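PDB 4AY7: Methylcobalamin\: coenzyme M methyltransferase from Methanosarcina mazei, which catalyses transfer of a methyl group from a methylated corrinoid to coenzyme M, a zinc-dependent step of methanogenesis. Local coordinates for residues E264-E269 with T284-V289; T107-P112 with A161-S166; D304-E309 with K337-A342; A191-A196 with L232-S237; E76-P81 with P146-V151. All blocks are in the same frame, centred on the assembly; numbering follows the deposited sequence. Where two conformers were deposited one is given.

Interaction 1: E264-E269 with T284-V289; sequences EGLSVE and TRARLV
The carbonyl oxygen of Val289 takes a hydrogen bond from Val268 N, 3.2 Å from Val289 O, and a long one from a water, plus a weaker C-H contact from Ser267 CA, 3.3 Å from the same oxygen. Further back the strands are stitched more tightly: Val289 N lies 2.8 Å from Leu266 O, and Leu266 N is 2.8 Å from Arg287 O. The first rung runs from Arg287 N to Glu264 O at 2.9 Å. This is the parallel pairing of strands 265-267 and 287-292, joined through helix 275-282 in a beta-alpha-beta unit of the TIM barrel. Leu288 and Leu266 share one face of the sheet. With CG anti to the backbone N (chi1 -162°), Leu288 brings CD1 to 3.6 Å from Val268 CG2, the two side chains crossing at about a right angle, while Leu266 CG rests on Ala286 CB at 3.9 Å. On the other face Arg287 bends at chi2 and chi3, its guanidinium oblique to the Glu264 carbonyl and its NE bonded to Leu23 O. Ser267 also points there, and its OG bonds ND1 of the zinc ligand His246, so Ser267 probably acts as a second-shell residue that orients the metal-bound imidazole.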
# COMPACT_ATOMS: atom_id res chain seq x y z
N GLU A 264 -7.83 -7.90 -6.19
CA GLU A 264 -7.29 -9.25 -6.12
C GLU A 264 -6.87 -9.64 -4.72
O GLU A 264 -7.12 -10.77 -4.30
CB GLU A 264 -6.09 -9.39 -7.03
CG GLU A 264 -6.48 -9.63 -8.47
CD GLU A 264 -6.94 -8.46 -9.24
OE1 GLU A 264 -6.84 -7.34 -8.70
OE2 GLU A 264 -7.45 -8.68 -10.40
N GLY A 265 -6.10 -8.80 -4.11
CA GLY A 265 -5.58 -9.08 -2.79
C GLY A 265 -6.02 -8.09 -1.76
O GLY A 265 -6.22 -6.86 -2.04
N LEU A 266 -6.13 -8.61 -0.55
CA LEU A 266 -6.26 -7.85 0.64
C LEU A 266 -5.05 -7.97 1.59
O LEU A 266 -4.59 -9.03 1.94
CB LEU A 266 -7.55 -8.20 1.39
CG LEU A 266 -8.82 -8.14 0.60
CD1 LEU A 266 -9.92 -8.63 1.51
CD2 LEU A 266 -9.10 -6.73 0.11
N SER A 267 -4.50 -6.82 1.96
CA SER A 267 -3.29 -6.75 2.84
C SER A 267 -3.81 -6.37 4.18
O SER A 267 -4.41 -5.29 4.34
CB SER A 267 -2.30 -5.75 2.32
OG SER A 267 -1.32 -5.41 3.28
N VAL A 268 -3.47 -7.19 5.17
CA VAL A 268 -4.00 -7.06 6.50
C VAL A 268 -2.89 -7.18 7.58
O VAL A 268 -1.85 -7.77 7.35
CB VAL A 268 -4.97 -8.19 6.87
CG1 VAL A 268 -6.20 -8.09 5.98
CG2 VAL A 268 -4.27 -9.57 6.72
N GLU A 269 -3.17 -6.58 8.71
CA GLU A 269 -2.27 -6.59 9.84
C GLU A 269 -2.50 -7.84 10.65
O GLU A 269 -3.57 -8.43 10.65
CB GLU A 269 -2.56 -5.39 10.74
CG GLU A 269 -2.01 -4.08 10.24
CD GLU A 269 -1.86 -3.07 11.38
OE1 GLU A 269 -2.87 -2.39 11.68
OE2 GLU A 269 -0.73 -2.97 11.96
N THR A 284 -13.43 -17.37 -1.27
CA THR A 284 -12.84 -17.40 -2.63
C THR A 284 -12.76 -15.95 -3.24
O THR A 284 -12.29 -15.73 -4.33
CB THR A 284 -13.74 -18.29 -3.52
OG1 THR A 284 -14.98 -17.61 -3.78
CG2 THR A 284 -14.08 -19.62 -2.81
N ARG A 285 -13.19 -14.97 -2.49
CA ARG A 285 -13.47 -13.65 -3.08
C ARG A 285 -12.24 -12.77 -3.27
O ARG A 285 -12.23 -11.86 -4.11
CB ARG A 285 -14.54 -12.94 -2.25
CG ARG A 285 -15.92 -13.51 -2.49
CD ARG A 285 -16.90 -12.86 -1.56
NE ARG A 285 -16.61 -13.17 -0.17
CZ ARG A 285 -16.80 -12.38 0.89
NH1 ARG A 285 -17.29 -11.18 0.75
NH2 ARG A 285 -16.54 -12.79 2.12
N ALA A 286 -11.21 -12.98 -2.47
CA ALA A 286 -9.96 -12.23 -2.60
C ALA A 286 -8.86 -13.09 -1.96
O ALA A 286 -9.18 -14.11 -1.28
CB ALA A 286 -10.00 -10.86 -1.95
N ARG A 287 -7.62 -12.81 -2.31
CA ARG A 287 -6.48 -13.45 -1.69
C ARG A 287 -5.95 -12.62 -0.56
O ARG A 287 -6.27 -11.42 -0.43
CB ARG A 287 -5.40 -13.68 -2.72
CG ARG A 287 -5.43 -15.02 -3.42
CD ARG A 287 -6.76 -15.27 -4.13
NE ARG A 287 -7.10 -14.26 -5.11
CZ ARG A 287 -8.32 -13.97 -5.54
NH1 ARG A 287 -9.38 -14.67 -5.18
NH2 ARG A 287 -8.51 -12.99 -6.42
N LEU A 288 -5.14 -13.23 0.30
CA LEU A 288 -4.67 -12.57 1.53
C LEU A 288 -3.16 -12.36 1.53
O LEU A 288 -2.37 -13.26 1.20
CB LEU A 288 -5.13 -13.31 2.78
CG LEU A 288 -5.10 -12.58 4.12
CD1 LEU A 288 -6.04 -11.39 4.14
CD2 LEU A 288 -5.38 -13.54 5.31
N VAL A 289 -2.76 -11.12 1.80
CA VAL A 289 -1.38 -10.71 1.77
C VAL A 289 -1.03 -10.27 3.19
O VAL A 289 -1.75 -9.52 3.82
CB VAL A 289 -1.14 -9.53 0.83
CG1 VAL A 289 0.33 -9.13 0.87
CG2 VAL A 289 -1.67 -9.84 -0.62
O HOH W 1 0.13 -6.95 4.45

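Interaction 2: T107-P112 with A161-S166; sequences TGHPYP and ASDLVS
His109 lies against the last turn of helix 157-165, and its side chain can be followed outward atom by atom. CB starts 3.4 Å from Asp163 O. CG, beside the backbone N and anti to the carbonyl carbon (chi1 -54°), swings the ring over Ser166. ND1 then donates to Asp163 O, 2.7 Å away, with that oxygen only 1° out of the imidazole plane; this in-plane bond fixes the rotation of the ring. CD2 sits 3.6 Å from Ser166 CB, while CE1 and NE2 lie more loosely over Ser166 CA. That CA stands over the ring centre, 3.6 Å from the centroid and 9° off the normal, a CH-pi contact. Ser166 can present it because its backbone has turned to positive phi on leaving the helix. The helix end is held by a second bond: Tyr111 N donates to Leu164 O at 2.8 Å, and Pro110 CD closes in on Leu164 O from beside it at 3.3 Å. Thus two carbonyls of the last helical turn find donors in the 107-112 segment. Pro112 CA adds a C-H contact to Val165 O, also at 3.3 Å. Ser166 doubles as the N-cap of helix 167-176. Around the contact, Val165 packs on Phe170 and Trp173 of that helix and on Ala184 of helix 178-202, while Thr107 and Gly108, facing Glu94 in a classic beta bulge, end the small antiparallel hairpin of strands 94-96 and 105-108.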
# COMPACT_ATOMS: atom_id res chain seq x y z
N THR A 107 -0.42 18.52 6.41
CA THR A 107 -0.71 19.58 7.37
C THR A 107 -1.74 20.59 6.94
O THR A 107 -2.32 21.21 7.78
CB THR A 107 0.55 20.37 7.77
OG1 THR A 107 1.12 21.08 6.64
CG2 THR A 107 1.52 19.39 8.44
N GLY A 108 -1.92 20.74 5.64
CA GLY A 108 -2.89 21.69 5.07
C GLY A 108 -3.80 20.99 4.10
O GLY A 108 -3.35 20.26 3.19
N HIS A 109 -5.08 21.28 4.25
CA HIS A 109 -6.18 20.68 3.45
C HIS A 109 -6.83 21.76 2.56
O HIS A 109 -7.13 22.84 3.04
CB HIS A 109 -7.21 20.13 4.44
CG HIS A 109 -6.61 19.18 5.47
ND1 HIS A 109 -6.32 17.89 5.17
CD2 HIS A 109 -6.27 19.35 6.84
CE1 HIS A 109 -5.78 17.29 6.26
NE2 HIS A 109 -5.73 18.20 7.27
N PRO A 110 -6.93 21.52 1.25
CA PRO A 110 -7.35 22.55 0.35
C PRO A 110 -8.84 22.96 0.45
O PRO A 110 -9.18 24.12 0.13
CB PRO A 110 -6.94 22.01 -1.03
CG PRO A 110 -6.99 20.48 -0.89
CD PRO A 110 -6.50 20.29 0.53
N TYR A 111 -9.70 22.09 0.97
CA TYR A 111 -11.18 22.30 0.97
C TYR A 111 -11.77 21.96 2.31
O TYR A 111 -12.71 21.15 2.40
CB TYR A 111 -11.84 21.42 -0.11
CG TYR A 111 -11.33 21.82 -1.43
CD1 TYR A 111 -11.68 23.05 -1.95
CD2 TYR A 111 -10.42 21.02 -2.13
CE1 TYR A 111 -11.18 23.48 -3.16
CE2 TYR A 111 -9.90 21.48 -3.36
CZ TYR A 111 -10.28 22.69 -3.82
OH TYR A 111 -9.81 23.23 -5.00
N PRO A 112 -11.30 22.59 3.37
CA PRO A 112 -11.78 22.30 4.72
C PRO A 112 -13.18 22.72 5.08
O PRO A 112 -13.78 22.14 5.97
CB PRO A 112 -10.77 23.05 5.63
CG PRO A 112 -10.26 24.12 4.85
CD PRO A 112 -10.31 23.67 3.36
N ALA A 161 -9.87 11.60 -0.02
CA ALA A 161 -11.00 12.48 0.19
C ALA A 161 -10.85 13.20 1.53
O ALA A 161 -11.08 14.40 1.64
CB ALA A 161 -12.30 11.71 0.19
N SER A 162 -10.47 12.44 2.54
CA SER A 162 -10.28 12.94 3.89
C SER A 162 -9.21 14.01 3.96
O SER A 162 -9.36 15.04 4.67
CB SER A 162 -9.89 11.78 4.80
OG SER A 162 -9.84 12.23 6.13
N ASP A 163 -8.13 13.79 3.20
CA ASP A 163 -7.07 14.84 3.11
C ASP A 163 -7.47 16.09 2.30
O ASP A 163 -6.97 17.22 2.63
CB ASP A 163 -5.75 14.28 2.58
CG ASP A 163 -5.07 13.32 3.58
OD1 ASP A 163 -5.21 13.45 4.83
OD2 ASP A 163 -4.27 12.52 3.10
N LEU A 164 -8.46 15.97 1.38
CA LEU A 164 -8.88 17.14 0.63
C LEU A 164 -9.59 18.08 1.58
O LEU A 164 -9.51 19.31 1.44
CB LEU A 164 -9.85 16.78 -0.49
CG LEU A 164 -9.21 16.06 -1.64
CD1 LEU A 164 -10.26 15.67 -2.67
CD2 LEU A 164 -8.06 16.80 -2.25
N VAL A 165 -10.34 17.52 2.53
CA VAL A 165 -11.27 18.30 3.35
C VAL A 165 -10.93 18.37 4.84
O VAL A 165 -11.57 19.11 5.60
CB VAL A 165 -12.74 17.81 3.14
CG1 VAL A 165 -13.04 17.74 1.63
CG2 VAL A 165 -12.99 16.47 3.76
N SER A 166 -9.91 17.64 5.27
CA SER A 166 -9.55 17.46 6.70
C SER A 166 -10.37 16.24 7.25
O SER A 166 -11.53 16.00 6.92
CB SER A 166 -9.77 18.75 7.54
OG SER A 166 -11.14 18.94 7.97

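Interaction 3: D304-E309 with K337-A342; sequences DKIKAE and KALVAA
This is helix-on-helix packing without a hydrogen bond across it, on the outside of the barrel, where helices 303-315 and 333-346 flank strand 320-323 in the sequence. Ile306 and Lys307 face a line of alanines, and the small residues let the short segments approach to 8.4 Å between axes, at 44° to one another. The backbones come closest where Lys307 CA stands 4.9 Å from Ala342 CA; there the Ala342 methyl touches the lysine backbone directly, CB to Lys307 CA at 3.8 Å. Next to it Ile306 supplies the apolar contact, meeting the partner helix one turn earlier, at Ala338. Its CG2, anti to the backbone N while CG1 takes the place beside that nitrogen (chi1 -62°), presses on Ala338 CB at 3.8 Å and reaches the branch end CD2 of Leu339 at 4.1 Å. Lys307 serves as a greasy chain as much as a charge. Its CG lies alongside Ala338 O, 3.6 Å away, and CD passes Ala341 CB at 4.1 Å. The bend at chi3 carries the ammonium onward along the partner helix, where NZ makes a salt bridge with Glu345; one residue thus packs by its methylenes and pairs by its tip on the same helix. The seam continues along both helices. Helix 294-298 packs against it, Leu298 touching both Ile306 and Leu339, with Thr297 on Ile306. Ala338 also meets Val303, Ala342 meets Ala310, and beyond the second helix Leu339 and Val340 lie on Val33, Val340 on Leu75 as well.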
# COMPACT_ATOMS: atom_id res chain seq x y z
N ASP A 304 14.28 -15.33 14.95
CA ASP A 304 13.54 -16.57 15.10
C ASP A 304 12.08 -16.39 15.38
O ASP A 304 11.29 -17.29 15.05
CB ASP A 304 14.16 -17.48 16.17
CG ASP A 304 15.49 -18.06 15.74
OD1 ASP A 304 15.78 -18.00 14.51
OD2 ASP A 304 16.25 -18.57 16.60
N LYS A 305 11.71 -15.23 15.97
CA LYS A 305 10.31 -14.91 16.17
C LYS A 305 9.63 -14.51 14.86
O LYS A 305 8.47 -14.89 14.57
CB LYS A 305 10.20 -13.87 17.23
CG LYS A 305 8.80 -13.48 17.68
CD LYS A 305 8.85 -12.04 18.23
CE LYS A 305 7.45 -11.44 18.54
NZ LYS A 305 7.34 -11.25 20.00
N ILE A 306 10.35 -13.78 14.01
CA ILE A 306 9.90 -13.43 12.66
C ILE A 306 9.68 -14.73 11.87
O ILE A 306 8.61 -14.89 11.26
CB ILE A 306 10.86 -12.49 11.95
CG1 ILE A 306 10.94 -11.18 12.74
CG2 ILE A 306 10.56 -12.29 10.45
CD1 ILE A 306 12.18 -10.30 12.37
N LYS A 307 10.63 -15.66 11.92
CA LYS A 307 10.49 -16.92 11.13
C LYS A 307 9.33 -17.77 11.63
O LYS A 307 8.56 -18.26 10.82
CB LYS A 307 11.77 -17.74 11.04
CG LYS A 307 12.92 -17.00 10.36
CD LYS A 307 13.98 -17.91 9.75
CE LYS A 307 14.79 -18.62 10.78
NZ LYS A 307 15.89 -19.53 10.25
N ALA A 308 9.17 -17.84 12.93
CA ALA A 308 8.06 -18.55 13.52
C ALA A 308 6.67 -18.01 13.08
O ALA A 308 5.75 -18.78 12.73
CB ALA A 308 8.17 -18.60 15.03
N GLU A 309 6.50 -16.70 13.11
CA GLU A 309 5.22 -16.08 12.77
C GLU A 309 5.00 -16.12 11.28
O GLU A 309 3.86 -16.26 10.87
CB GLU A 309 5.14 -14.63 13.32
CG GLU A 309 5.09 -14.70 14.86
CD GLU A 309 5.15 -13.31 15.52
OE1 GLU A 309 4.94 -12.28 14.80
OE2 GLU A 309 5.42 -13.26 16.77
N LYS A 337 15.22 -9.88 5.97
CA LYS A 337 15.74 -11.08 5.37
C LYS A 337 15.21 -12.38 6.03
O LYS A 337 15.16 -13.43 5.40
CB LYS A 337 17.27 -11.10 5.45
CG LYS A 337 17.93 -10.09 4.54
CD LYS A 337 19.43 -10.16 4.57
CE LYS A 337 19.87 -11.31 3.70
NZ LYS A 337 21.35 -11.21 3.76
N ALA A 338 14.84 -12.27 7.30
CA ALA A 338 14.27 -13.38 8.05
C ALA A 338 12.93 -13.74 7.45
O ALA A 338 12.57 -14.89 7.49
CB ALA A 338 14.14 -13.06 9.53
N LEU A 339 12.17 -12.81 6.89
CA LEU A 339 10.95 -13.21 6.15
C LEU A 339 11.15 -14.15 4.99
O LEU A 339 10.42 -15.13 4.78
CB LEU A 339 10.22 -11.98 5.56
CG LEU A 339 9.26 -11.20 6.42
CD1 LEU A 339 8.59 -10.06 5.59
CD2 LEU A 339 8.28 -12.14 7.10
N VAL A 340 12.10 -13.80 4.17
CA VAL A 340 12.46 -14.51 2.99
C VAL A 340 12.99 -15.87 3.39
O VAL A 340 12.57 -16.91 2.81
CB VAL A 340 13.53 -13.75 2.17
CG1 VAL A 340 13.93 -14.62 0.98
CG2 VAL A 340 12.99 -12.36 1.79
N ALA A 341 13.86 -15.90 4.41
CA ALA A 341 14.38 -17.18 4.90
C ALA A 341 13.25 -18.13 5.39
O ALA A 341 13.25 -19.27 5.05
CB ALA A 341 15.45 -16.97 6.00
N ALA A 342 12.27 -17.62 6.13
CA ALA A 342 11.14 -18.43 6.55
C ALA A 342 10.39 -19.06 5.36
O ALA A 342 9.90 -20.20 5.39
CB ALA A 342 10.21 -17.58 7.42

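Interaction 4: A191-A196 with L232-S237; sequences ASIIYA and LQKFAS
Phe235 lays its ring against helix 178-202, overlapping Ser192, Ile193 and Ala196 in turn. CG is anti to the backbone N (chi1 -180°), which sends the ring across rather than along its own helix. The ring turns its edge to the Ser192 carbonyl, with Ser192 O near its plane and 3.7 Å from Phe235 CE2, and the same carbon lies 3.8 Å from Ser192 CB. The outermost atom, CZ, reaches Ala196 CB at 3.8 Å, obliquely to the ring. Ile193 and Phe235 slide past each other in opposite directions: Ile193 CG1 passes CD2 of the ring at 4.0 Å, and its CD1 continues to the Lys234 carbonyl, 3.9 Å from Lys234 O. Ser192 spends its hydroxyl on Ala188 O in its own helix and meets the ring through carbon. Put a serine in place of Phe235 and a gap is likely to open between the helices, with the Ala196 methyl and the Ser192 carbon left without their apolar neighbour. Met154 of strand 150-155 and Ile209 of strand 206-210 both touch this ring, a layer of strand side chains beneath two near-parallel outer helices (23°) as expected in a TIM barrel.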
# COMPACT_ATOMS: atom_id res chain seq x y z
N ALA A 191 -9.40 11.10 -9.11
CA ALA A 191 -7.97 11.45 -9.07
C ALA A 191 -7.17 10.17 -8.84
O ALA A 191 -6.11 9.96 -9.42
CB ALA A 191 -7.65 12.50 -7.95
N SER A 192 -7.65 9.33 -7.95
CA SER A 192 -6.94 8.07 -7.59
C SER A 192 -6.76 7.16 -8.80
O SER A 192 -5.69 6.62 -9.03
CB SER A 192 -7.70 7.34 -6.44
OG SER A 192 -7.45 8.06 -5.21
N ILE A 193 -7.80 7.05 -9.61
CA ILE A 193 -7.77 6.14 -10.75
C ILE A 193 -6.77 6.70 -11.78
O ILE A 193 -5.94 5.95 -12.36
CB ILE A 193 -9.18 6.04 -11.36
CG1 ILE A 193 -10.04 5.26 -10.41
CG2 ILE A 193 -9.11 5.50 -12.76
CD1 ILE A 193 -11.50 5.37 -10.74
N ILE A 194 -6.83 8.00 -11.98
CA ILE A 194 -5.92 8.67 -12.93
C ILE A 194 -4.45 8.39 -12.56
O ILE A 194 -3.62 8.07 -13.42
CB ILE A 194 -6.17 10.17 -13.05
CG1 ILE A 194 -7.53 10.46 -13.74
CG2 ILE A 194 -4.99 10.86 -13.80
CD1 ILE A 194 -8.13 11.85 -13.54
N TYR A 195 -4.11 8.61 -11.31
CA TYR A 195 -2.71 8.42 -10.83
C TYR A 195 -2.31 6.96 -10.89
O TYR A 195 -1.24 6.60 -11.40
CB TYR A 195 -2.60 8.93 -9.41
CG TYR A 195 -1.24 8.74 -8.74
CD1 TYR A 195 -0.05 8.90 -9.45
CD2 TYR A 195 -1.15 8.43 -7.40
CE1 TYR A 195 1.20 8.74 -8.84
CE2 TYR A 195 0.09 8.34 -6.73
CZ TYR A 195 1.27 8.47 -7.48
OH TYR A 195 2.49 8.32 -6.89
N ALA A 196 -3.19 6.09 -10.41
CA ALA A 196 -2.93 4.63 -10.45
C ALA A 196 -2.62 4.15 -11.89
O ALA A 196 -1.62 3.50 -12.12
CB ALA A 196 -4.13 3.86 -9.87
N LEU A 232 -14.32 2.28 -3.55
CA LEU A 232 -13.22 1.25 -3.65
C LEU A 232 -13.48 0.26 -4.80
O LEU A 232 -12.56 0.00 -5.59
CB LEU A 232 -13.08 0.53 -2.33
CG LEU A 232 -12.54 1.41 -1.20
CD1 LEU A 232 -12.74 0.79 0.20
CD2 LEU A 232 -11.05 1.74 -1.42
N GLN A 233 -14.74 -0.20 -4.94
CA GLN A 233 -15.18 -0.97 -6.13
C GLN A 233 -14.91 -0.26 -7.45
O GLN A 233 -14.40 -0.88 -8.39
CB GLN A 233 -16.66 -1.29 -6.05
CG GLN A 233 -16.91 -2.37 -5.04
CD GLN A 233 -18.39 -2.62 -4.72
OE1 GLN A 233 -19.21 -1.70 -4.77
NE2 GLN A 233 -18.72 -3.83 -4.36
N LYS A 234 -15.17 1.05 -7.49
CA LYS A 234 -14.95 1.80 -8.73
C LYS A 234 -13.48 1.89 -9.03
O LYS A 234 -13.05 1.80 -10.20
CB LYS A 234 -15.55 3.17 -8.66
CG LYS A 234 -15.48 3.95 -9.95
CD LYS A 234 -16.04 5.34 -9.69
CE LYS A 234 -16.17 6.16 -10.97
NZ LYS A 234 -16.82 5.32 -12.02
N PHE A 235 -12.67 2.13 -7.97
CA PHE A 235 -11.23 2.13 -8.19
C PHE A 235 -10.71 0.83 -8.78
O PHE A 235 -9.97 0.82 -9.80
CB PHE A 235 -10.53 2.38 -6.83
CG PHE A 235 -9.05 2.42 -6.93
CD1 PHE A 235 -8.31 1.29 -6.78
CD2 PHE A 235 -8.39 3.65 -7.14
CE1 PHE A 235 -6.92 1.32 -6.84
CE2 PHE A 235 -7.01 3.70 -7.23
CZ PHE A 235 -6.27 2.51 -7.09
N ALA A 236 -11.05 -0.29 -8.13
CA ALA A 236 -10.51 -1.61 -8.51
C ALA A 236 -10.96 -1.92 -9.90
O ALA A 236 -10.18 -2.40 -10.72
CB ALA A 236 -10.99 -2.69 -7.59
N SER A 237 -12.19 -1.54 -10.22
CA SER A 237 -12.66 -1.85 -11.57
C SER A 237 -12.07 -0.99 -12.68
O SER A 237 -12.11 -1.37 -13.85
CB SER A 237 -14.18 -1.91 -11.61
OG SER A 237 -14.70 -0.60 -11.55

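Interaction 5: E76-P81 with P146-V151; sequences EAVRLP and PDVPIV
Arg79, whose stem packs on Val151, has a flat guanidinium with the Pro81 carbonyl oxygen at its edge and in its plane; NH1 is 2.6 Å from Pro81 O, while NE bonds Val36 O. CG anti to the backbone N (chi1 -157°) puts Arg79 CG 3.9 Å from Val151 CB; the bend at chi2 beyond it turns the group toward Gln38, a coenzyme M-binding residue. Beneath it run the backbones of strands 78-80 and 150-155, the first two parallel strands of the TIM-barrel sheet. Val151 N gives a 2.8 Å bond to Val78 O, and two more bonds link Val78 N to Pro149 O and Leu80 N to Val151 O. On the face opposite Arg79, Leu80 places CG in the crowded position between backbone N and carbonyl carbon (chi1 72°), which brings CD2 to 3.7 Å from Ile150 CG2; Ile140 of helix 130-144 touches both residues. At the other end Pro149 puts CG 3.4 Å from Glu76 O and 3.8 Å from Ala77 CB. With an alanine here the ring atoms CG and CD are gone, and the Ala77 methyl would probably face a gap while the Val148-Pro149 backbone becomes freer to turn. The same ring packs on Leu15 and Leu19 of helix 15-24, and Glu76 directs its carboxylate away to Arg343 in a salt bridge and to Val33 N.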
# COMPACT_ATOMS: atom_id res chain seq x y z
N GLU A 76 10.76 -10.09 -3.03
CA GLU A 76 10.57 -10.46 -4.42
C GLU A 76 9.72 -9.50 -5.18
O GLU A 76 9.05 -9.88 -6.10
CB GLU A 76 10.02 -11.89 -4.44
CG GLU A 76 11.08 -12.86 -3.90
CD GLU A 76 10.62 -14.32 -3.78
OE1 GLU A 76 9.41 -14.63 -3.64
OE2 GLU A 76 11.53 -15.19 -3.88
N ALA A 77 9.84 -8.20 -4.87
CA ALA A 77 9.18 -7.13 -5.64
C ALA A 77 9.90 -5.85 -5.29
O ALA A 77 10.66 -5.82 -4.33
CB ALA A 77 7.72 -7.00 -5.26
N VAL A 78 9.71 -4.81 -6.07
CA VAL A 78 10.24 -3.47 -5.70
C VAL A 78 9.03 -2.61 -5.49
O VAL A 78 8.21 -2.50 -6.42
CB VAL A 78 11.11 -2.86 -6.80
CG1 VAL A 78 11.64 -1.46 -6.36
CG2 VAL A 78 12.30 -3.78 -7.10
N ARG A 79 8.93 -1.95 -4.34
CA ARG A 79 7.76 -1.17 -3.95
C ARG A 79 8.23 0.31 -3.76
O ARG A 79 9.23 0.58 -3.09
CB ARG A 79 7.25 -1.64 -2.62
CG ARG A 79 5.79 -1.35 -2.30
CD ARG A 79 5.55 -0.04 -1.74
NE ARG A 79 4.24 0.19 -1.14
CZ ARG A 79 3.97 1.36 -0.60
NH1 ARG A 79 4.89 2.33 -0.58
NH2 ARG A 79 2.81 1.60 -0.03
N LEU A 80 7.44 1.20 -4.29
CA LEU A 80 7.62 2.66 -4.13
C LEU A 80 6.29 3.36 -4.16
O LEU A 80 5.31 2.81 -4.66
CB LEU A 80 8.54 3.18 -5.23
CG LEU A 80 8.07 3.28 -6.66
CD1 LEU A 80 9.07 4.11 -7.44
CD2 LEU A 80 7.95 1.92 -7.36
N PRO A 81 6.24 4.62 -3.67
CA PRO A 81 7.24 5.36 -2.95
C PRO A 81 7.18 5.04 -1.46
O PRO A 81 6.94 3.85 -1.11
CB PRO A 81 6.84 6.83 -3.24
CG PRO A 81 5.34 6.78 -3.29
CD PRO A 81 5.00 5.41 -3.86
N PRO A 146 12.31 -7.12 -17.02
CA PRO A 146 10.91 -7.41 -17.12
C PRO A 146 10.42 -8.46 -16.13
O PRO A 146 9.22 -8.54 -15.92
CB PRO A 146 10.75 -7.93 -18.57
CG PRO A 146 12.09 -8.51 -18.91
CD PRO A 146 13.09 -7.72 -18.13
N ASP A 147 11.33 -9.19 -15.50
CA ASP A 147 10.93 -10.34 -14.67
C ASP A 147 10.75 -10.14 -13.16
O ASP A 147 10.41 -11.10 -12.45
CB ASP A 147 11.90 -11.49 -14.90
CG ASP A 147 11.87 -11.97 -16.37
OD1 ASP A 147 10.86 -11.78 -17.12
OD2 ASP A 147 12.87 -12.61 -16.75
N VAL A 148 10.98 -8.92 -12.69
CA VAL A 148 10.73 -8.53 -11.32
C VAL A 148 9.54 -7.61 -11.30
O VAL A 148 9.50 -6.65 -12.09
CB VAL A 148 11.93 -7.80 -10.77
CG1 VAL A 148 11.70 -7.34 -9.34
CG2 VAL A 148 13.13 -8.71 -10.84
N PRO A 149 8.61 -7.85 -10.39
CA PRO A 149 7.43 -7.00 -10.36
C PRO A 149 7.68 -5.67 -9.60
O PRO A 149 8.41 -5.65 -8.65
CB PRO A 149 6.42 -7.86 -9.61
CG PRO A 149 7.23 -8.62 -8.63
CD PRO A 149 8.55 -8.90 -9.34
N ILE A 150 6.99 -4.61 -10.00
CA ILE A 150 7.06 -3.30 -9.41
C ILE A 150 5.70 -3.04 -8.86
O ILE A 150 4.71 -3.14 -9.56
CB ILE A 150 7.40 -2.19 -10.43
CG1 ILE A 150 8.75 -2.48 -11.06
CG2 ILE A 150 7.37 -0.80 -9.76
CD1 ILE A 150 9.15 -1.45 -12.11
N VAL A 151 5.66 -2.83 -7.55
CA VAL A 151 4.46 -2.46 -6.85
C VAL A 151 4.40 -0.91 -6.60
O VAL A 151 5.28 -0.34 -5.97
CB VAL A 151 4.42 -3.15 -5.50
CG1 VAL A 151 3.12 -2.75 -4.82
CG2 VAL A 151 4.50 -4.69 -5.67

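How the interactions relate
Starting from the N terminus, interaction 5 opens first, and its return at 146-151 brings the first two barrel strands together around a 64-residue excursion. Interaction 2 starts inside that excursion and ends beyond it, at 161-166, so these two cross; it attaches the hairpin region to the end of helix 157-165, on the opposite side of the chain's centre from interaction 5. The rest follow in series, with none nested. Interaction 4 joins two neighbouring outer helices, interaction 1 joins later strands of the sheet that interaction 5 also reaches, and interaction 3 joins two of the last helices. Interactions 4 and 5 come within about 5 Å at their nearest atoms.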